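Local coordinates for collagen adhesin (Staphylococcus aureus, PDB 1AMX), which binds collagen through this domain, probably helping the bacterium attach to host tissue as a surface adhesin, at residues 60-65 / 162-167; 82-87 / 137-142. One frame throughout, in Å; residues are numbered along the deposited sequence.

Contact 1 (60-65 / 162-167)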
loop_
_atom_site.group_PDB
_atom_site.type_symbol
_atom_site.label_atom_id
_atom_site.label_comp_id
_atom_site.label_asym_id
_atom_site.label_seq_id
_atom_site.Cartn_x
_atom_site.Cartn_y
_atom_site.Cartn_z
ATOM N N LYS A 60 -15.084 0.278 -1.446
ATOM C CA LYS A 60 -15.338 1.357 -2.390
ATOM C C LYS A 60 -16.370 2.353 -1.876
ATOM O O LYS A 60 -17.294 2.755 -2.600
ATOM C CB LYS A 60 -15.776 0.789 -3.743
ATOM C CG LYS A 60 -14.772 -0.170 -4.373
ATOM C CD LYS A 60 -15.436 -0.976 -5.460
ATOM C CE LYS A 60 -14.625 -2.193 -5.817
ATOM N NZ LYS A 60 -14.311 -3.018 -4.619
ATOM N N SER A 61 -16.165 2.778 -0.634
ATOM C CA SER A 61 -17.031 3.738 0.018
ATOM C C SER A 61 -16.714 5.128 -0.477
ATOM O O SER A 61 -15.660 5.363 -1.089
ATOM C CB SER A 61 -16.741 3.739 1.521
ATOM O OG SER A 61 -16.695 2.409 2.009
ATOM N N TYR A 62 -17.637 6.014 -0.210
ATOM C CA TYR A 62 -17.402 7.417 -0.464
ATOM C C TYR A 62 -16.477 7.824 0.663
ATOM O O TYR A 62 -16.565 7.287 1.774
ATOM C CB TYR A 62 -18.712 8.196 -0.451
ATOM C CG TYR A 62 -18.488 9.691 -0.651
ATOM C CD1 TYR A 62 -18.357 10.210 -1.943
ATOM C CD2 TYR A 62 -18.405 10.534 0.458
ATOM C CE1 TYR A 62 -18.159 11.582 -2.124
ATOM C CE2 TYR A 62 -18.203 11.902 0.277
ATOM C CZ TYR A 62 -18.085 12.427 -1.012
ATOM O OH TYR A 62 -17.910 13.761 -1.175
ATOM N N VAL A 63 -15.605 8.745 0.393
ATOM C CA VAL A 63 -14.594 9.145 1.374
ATOM C C VAL A 63 -14.726 10.663 1.606
ATOM O O VAL A 63 -14.860 11.441 0.655
ATOM C CB VAL A 63 -13.238 8.741 0.797
ATOM C CG1 VAL A 63 -12.228 9.890 0.780
ATOM C CG2 VAL A 63 -12.569 7.609 1.580
ATOM N N SER A 64 -14.688 11.053 2.876
ATOM C CA SER A 64 -14.905 12.467 3.283
ATOM C C SER A 64 -13.623 13.312 3.367
ATOM O O SER A 64 -13.673 14.551 3.326
ATOM C CB SER A 64 -15.548 12.531 4.658
ATOM O OG SER A 64 -16.807 11.891 4.626
ATOM N N LYS A 65 -12.497 12.649 3.509
ATOM C CA LYS A 65 -11.191 13.337 3.566
ATOM C C LYS A 65 -10.180 12.548 2.706
ATOM O O LYS A 65 -10.476 11.450 2.227
ATOM C CB LYS A 65 -10.704 13.484 5.027
ATOM C CG LYS A 65 -10.592 12.167 5.811
ATOM C CD LYS A 65 -10.098 12.365 7.264
ATOM C CE LYS A 65 -8.565 12.348 7.391
ATOM N NZ LYS A 65 -8.077 12.140 8.776
ATOM N N GLN A 162 -11.322 8.895 6.406
ATOM C CA GLN A 162 -12.675 8.976 6.945
ATOM C C GLN A 162 -13.703 8.571 5.913
ATOM O O GLN A 162 -13.819 9.209 4.861
ATOM C CB GLN A 162 -13.029 10.368 7.477
ATOM C CG GLN A 162 -14.507 10.429 7.947
ATOM C CD GLN A 162 -14.905 11.738 8.607
ATOM O OE1 GLN A 162 -14.490 12.813 8.192
ATOM N NE2 GLN A 162 -15.737 11.642 9.633
ATOM N N GLU A 163 -14.412 7.477 6.186
ATOM C CA GLU A 163 -15.449 7.039 5.268
ATOM C C GLU A 163 -16.628 7.921 5.570
ATOM O O GLU A 163 -16.740 8.459 6.669
ATOM C CB GLU A 163 -15.892 5.625 5.535
ATOM C CG GLU A 163 -14.821 4.587 5.319
ATOM C CD GLU A 163 -15.359 3.204 5.615
ATOM O OE1 GLU A 163 -16.135 2.631 4.765
ATOM O OE2 GLU A 163 -15.050 2.625 6.719
ATOM N N HIS A 164 -17.521 8.013 4.600
ATOM C CA HIS A 164 -18.741 8.795 4.695
ATOM C C HIS A 164 -19.603 8.337 5.891
ATOM O O HIS A 164 -19.985 7.165 5.980
ATOM C CB HIS A 164 -19.508 8.579 3.399
ATOM C CG HIS A 164 -20.685 9.477 3.219
ATOM N ND1 HIS A 164 -21.803 9.090 2.514
ATOM C CD2 HIS A 164 -20.912 10.753 3.614
ATOM C CE1 HIS A 164 -22.669 10.088 2.474
ATOM N NE2 HIS A 164 -22.152 11.109 3.138
ATOM N N GLY A 165 -19.882 9.258 6.814
ATOM C CA GLY A 165 -20.710 8.939 7.972
ATOM C C GLY A 165 -20.083 8.156 9.115
ATOM O O GLY A 165 -20.767 7.790 10.076
ATOM N N LYS A 166 -18.789 7.896 9.034
ATOM C CA LYS A 166 -18.130 7.152 10.081
ATOM C C LYS A 166 -17.115 8.020 10.772
ATOM O O LYS A 166 -16.922 9.181 10.395
ATOM C CB LYS A 166 -17.522 5.873 9.533
ATOM C CG LYS A 166 -18.594 4.976 8.962
ATOM C CD LYS A 166 -18.092 3.599 8.681
ATOM C CE LYS A 166 -19.249 2.712 8.251
ATOM N NZ LYS A 166 -18.808 1.312 7.996
ATOM N N GLU A 167 -16.559 7.505 11.859
ATOM C CA GLU A 167 -15.575 8.258 12.616
ATOM C C GLU A 167 -14.263 8.313 11.864
ATOM O O GLU A 167 -13.876 7.374 11.175
ATOM C CB GLU A 167 -15.365 7.647 13.999
ATOM C CG GLU A 167 -16.605 7.696 14.865
ATOM C CD GLU A 167 -16.562 6.688 16.017
ATOM O OE1 GLU A 167 -16.653 5.461 15.737
ATOM O OE2 GLU A 167 -16.447 7.123 17.192
HETATM O O HOH W 1 -18.402 11.764 7.349
HETATM O O HOH W 2 -10.145 9.568 3.806
#

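Contact 2 (82-87 / 137-142)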
loop_
_atom_site.group_PDB
_atom_site.type_symbol
_atom_site.label_atom_id
_atom_site.label_comp_id
_atom_site.label_asym_id
_atom_site.label_seq_id
_atom_site.Cartn_x
_atom_site.Cartn_y
_atom_site.Cartn_z
ATOM N N SER A 82 11.223 -1.616 -8.644
ATOM C CA SER A 82 10.777 -2.085 -9.934
ATOM C C SER A 82 9.567 -3.036 -9.825
ATOM O O SER A 82 8.900 -3.300 -10.827
ATOM C CB SER A 82 11.930 -2.758 -10.668
ATOM O OG SER A 82 12.282 -3.966 -10.032
ATOM N N THR A 83 9.287 -3.566 -8.632
ATOM C CA THR A 83 8.138 -4.472 -8.464
ATOM C C THR A 83 6.834 -3.780 -8.028
ATOM O O THR A 83 5.800 -4.437 -7.843
ATOM C CB THR A 83 8.369 -5.561 -7.391
ATOM O OG1 THR A 83 8.709 -4.958 -6.151
ATOM C CG2 THR A 83 9.495 -6.529 -7.761
ATOM N N LEU A 84 6.890 -2.478 -7.885
ATOM C CA LEU A 84 5.736 -1.671 -7.419
ATOM C C LEU A 84 4.643 -1.604 -8.496
ATOM O O LEU A 84 4.877 -1.125 -9.613
ATOM C CB LEU A 84 6.231 -0.247 -7.104
ATOM C CG LEU A 84 5.253 0.647 -6.314
ATOM C CD1 LEU A 84 4.105 1.188 -7.168
ATOM C CD2 LEU A 84 4.602 -0.055 -5.125
ATOM N N ASN A 85 3.464 -2.100 -8.138
ATOM C CA ASN A 85 2.292 -2.033 -9.029
ATOM C C ASN A 85 1.048 -1.630 -8.223
ATOM O O ASN A 85 0.938 -1.902 -7.019
ATOM C CB ASN A 85 2.099 -3.339 -9.795
ATOM C CG ASN A 85 1.707 -4.503 -8.917
ATOM O OD1 ASN A 85 2.505 -5.417 -8.732
ATOM N ND2 ASN A 85 0.519 -4.520 -8.368
ATOM N N ILE A 86 0.116 -0.980 -8.906
ATOM C CA ILE A 86 -1.103 -0.475 -8.287
ATOM C C ILE A 86 -2.281 -0.924 -9.114
ATOM O O ILE A 86 -2.284 -0.782 -10.340
ATOM C CB ILE A 86 -1.057 1.056 -8.265
ATOM C CG1 ILE A 86 0.321 1.507 -7.749
ATOM C CG2 ILE A 86 -2.197 1.614 -7.408
ATOM C CD1 ILE A 86 0.742 2.887 -8.175
ATOM N N ASN A 87 -3.230 -1.566 -8.459
ATOM C CA ASN A 87 -4.430 -2.034 -9.120
ATOM C C ASN A 87 -5.598 -1.211 -8.592
ATOM O O ASN A 87 -5.857 -1.208 -7.387
ATOM C CB ASN A 87 -4.666 -3.503 -8.797
ATOM C CG ASN A 87 -5.755 -4.123 -9.652
ATOM O OD1 ASN A 87 -6.048 -3.658 -10.750
ATOM N ND2 ASN A 87 -6.352 -5.193 -9.155
ATOM N N PHE A 137 -7.989 0.505 -4.017
ATOM C CA PHE A 137 -6.608 0.575 -4.472
ATOM C C PHE A 137 -5.830 -0.526 -3.784
ATOM O O PHE A 137 -5.859 -0.656 -2.559
ATOM C CB PHE A 137 -5.987 1.929 -4.100
ATOM C CG PHE A 137 -6.738 3.128 -4.682
ATOM C CD1 PHE A 137 -7.812 3.684 -3.981
ATOM C CD2 PHE A 137 -6.346 3.670 -5.913
ATOM C CE1 PHE A 137 -8.502 4.779 -4.513
ATOM C CE2 PHE A 137 -7.038 4.763 -6.446
ATOM C CZ PHE A 137 -8.117 5.318 -5.746
ATOM N N SER A 138 -5.163 -1.325 -4.576
ATOM C CA SER A 138 -4.307 -2.380 -4.034
ATOM C C SER A 138 -2.892 -2.092 -4.501
ATOM O O SER A 138 -2.604 -2.185 -5.685
ATOM C CB SER A 138 -4.732 -3.764 -4.517
ATOM O OG SER A 138 -3.857 -4.745 -3.963
ATOM N N ILE A 139 -2.041 -1.663 -3.589
ATOM C CA ILE A 139 -0.665 -1.355 -3.904
ATOM C C ILE A 139 0.186 -2.538 -3.468
ATOM O O ILE A 139 0.140 -2.956 -2.315
ATOM C CB ILE A 139 -0.226 -0.077 -3.179
ATOM C CG1 ILE A 139 -1.096 1.094 -3.656
ATOM C CG2 ILE A 139 1.287 0.178 -3.381
ATOM C CD1 ILE A 139 -0.813 2.407 -2.995
ATOM N N ASN A 140 0.925 -3.118 -4.405
ATOM C CA ASN A 140 1.779 -4.268 -4.101
ATOM C C ASN A 140 3.221 -3.993 -4.522
ATOM O O ASN A 140 3.466 -3.240 -5.458
ATOM C CB ASN A 140 1.227 -5.534 -4.796
ATOM C CG ASN A 140 2.234 -6.709 -4.825
ATOM O OD1 ASN A 140 2.629 -7.156 -5.899
ATOM N ND2 ASN A 140 2.590 -7.243 -3.659
ATOM N N TYR A 141 4.154 -4.545 -3.758
ATOM C CA TYR A 141 5.572 -4.424 -4.037
ATOM C C TYR A 141 6.275 -5.561 -3.313
ATOM O O TYR A 141 5.675 -6.276 -2.493
ATOM C CB TYR A 141 6.113 -3.070 -3.576
ATOM C CG TYR A 141 5.890 -2.820 -2.110
ATOM C CD1 TYR A 141 6.794 -3.287 -1.168
ATOM C CD2 TYR A 141 4.752 -2.140 -1.663
ATOM C CE1 TYR A 141 6.581 -3.089 0.181
ATOM C CE2 TYR A 141 4.522 -1.935 -0.304
ATOM C CZ TYR A 141 5.441 -2.412 0.612
ATOM O OH TYR A 141 5.239 -2.243 1.958
ATOM N N LYS A 142 7.540 -5.759 -3.641
ATOM C CA LYS A 142 8.298 -6.797 -3.001
ATOM C C LYS A 142 9.526 -6.177 -2.386
ATOM O O LYS A 142 9.980 -5.103 -2.811
ATOM C CB LYS A 142 8.824 -7.816 -4.003
ATOM C CG LYS A 142 7.857 -8.846 -4.521
ATOM C CD LYS A 142 8.586 -9.781 -5.485
ATOM C CE LYS A 142 7.770 -10.987 -5.880
ATOM N NZ LYS A 142 6.585 -10.624 -6.644
HETATM O O HOH W 3 5.315 -7.032 -7.048
#

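Contact 1 (60-65 / 162-167)
Val-63 and Glu-163 face each other with CA atoms 4.5 Å apart, forming an isolated beta bridge between two loops at one end of the collagen-binding beta sandwich. One loop leads from strand 49-56 to strand 67-73; the other follows strand 152-161 and folds into a type II beta turn from Glu-163 to Lys-166, with Gly-165 at positive phi.

Backbone bonds flank the bridged pair. Ser-64 N gives a nearly straight bond to Gln-162 O (2.8 Å, 169° at the hydrogen). His-164 N reaches Tyr-62 O at 3.1 Å from above the carbonyl plane.

Two polar side chains act differently: one bonds across the contact, the other within its own loop. Ser-61 OG donates to Glu-163 OE1 at 2.8 Å, meeting the carboxylate on its anti side; the extended glutamate chain brings it there. Gln-162, with CG anti to the backbone N (chi1 176°) and the chain straight beyond, runs alongside Ser-64 CB and delivers NE2 to Lys-166 O at 2.8 Å, the acceptor lying close to the plane of the amide, bracing the turn.

Rings and aliphatic chains meet at two places. Tyr-62 and His-164 make a T-shaped pair, centroids 5.2 Å apart and planes at 70°: the CD2 edge of the tyrosine points at one imidazole face, close to CG. On the other flank the Lys-65 chain runs roughly perpendicular to Gln-162, CG lying 3.5 Å from Gln-162 CB, then bends at chi3; its NZ forms a salt bridge with Glu-168. The side chains of Val-63 and Glu-163 also both touch Phe-35.

At the turn, a water hydrogen-bonded to Ser-64 OG accepts the N-H of Gly-165 at 3.0 Å.

Contact 2 (82-87 / 137-142)
Leu-84 CD2 fits into the notch between Ile-139 and Tyr-141, 3.8 Å from Ile-139 CG2 and 3.7 Å from Tyr-141 CB, where two neighbouring strands of an antiparallel sheet run at 165° to each other in the beta sandwich. A chi1 of -167° takes the leucine CG away from its own N, and chi2 of -76° then turns CD2 to the partner strand. Next along, Ile-86 and Ile-139 form a non-hydrogen-bonded pair whose side chains run abreast with their ends in one direction, the CG2 branch of Ile-86 resting 3.9 Å from Ile-139 CG1. Leu-84, Ile-139 and Ile-86 thus touch in sequence on the buried face.

The opposite face is polar and carries Asn-85, Asn-87, Ser-138 and Asn-140; Asn-85 and Asn-140 are among the residues implicated in collagen binding by mutagenesis. Each of the pairs Asn-85/Asn-140 and Asn-87/Ser-138 is closed by two backbone bonds; Asn-85 N to Asn-140 O measures 2.9 Å. A water donates to both Thr-83 O and Asn-140 OD1, while Asn-140 ND2 is held by Trp-52 O. Where the chain turns a corner, Thr-83 OG1 substitutes for a backbone acceptor, taking Lys-142 N at 2.9 Å and also bonding Asp-80 O; its CG2 lies against Lys-142 CB.

On the apolar side helix 101-108 covers Leu-84 with Ile-102 and Ile-86 with Phe-105, and strand 122-127 of the second sheet packs on Ile-139 and Tyr-141; strand 49-56 flanks 137-142, and strand 94-96 flanks 82-87.

Contact 1 pins loops at one end of the domain, whereas contact 2 joins neighbouring strands within a sheet; their centres lie 24 Å apart and their nearest atoms about 7 Å, without touching. In sequence both segments of contact 2 fall between those of contact 1. The chain leading into 137-142 connects them: Tyr-134 shares a backbone hydrogen bond with Ser-61, and Ser-136 OG bonds Lys-60 NZ, just ahead of Phe-137. Contact 2 contributes Asn-85 and Asn-140 directly to the collagen-binding residues. Contact 1 holds none of them, the side chain of Glu-163 remaining about 11 Å from that of Tyr-37.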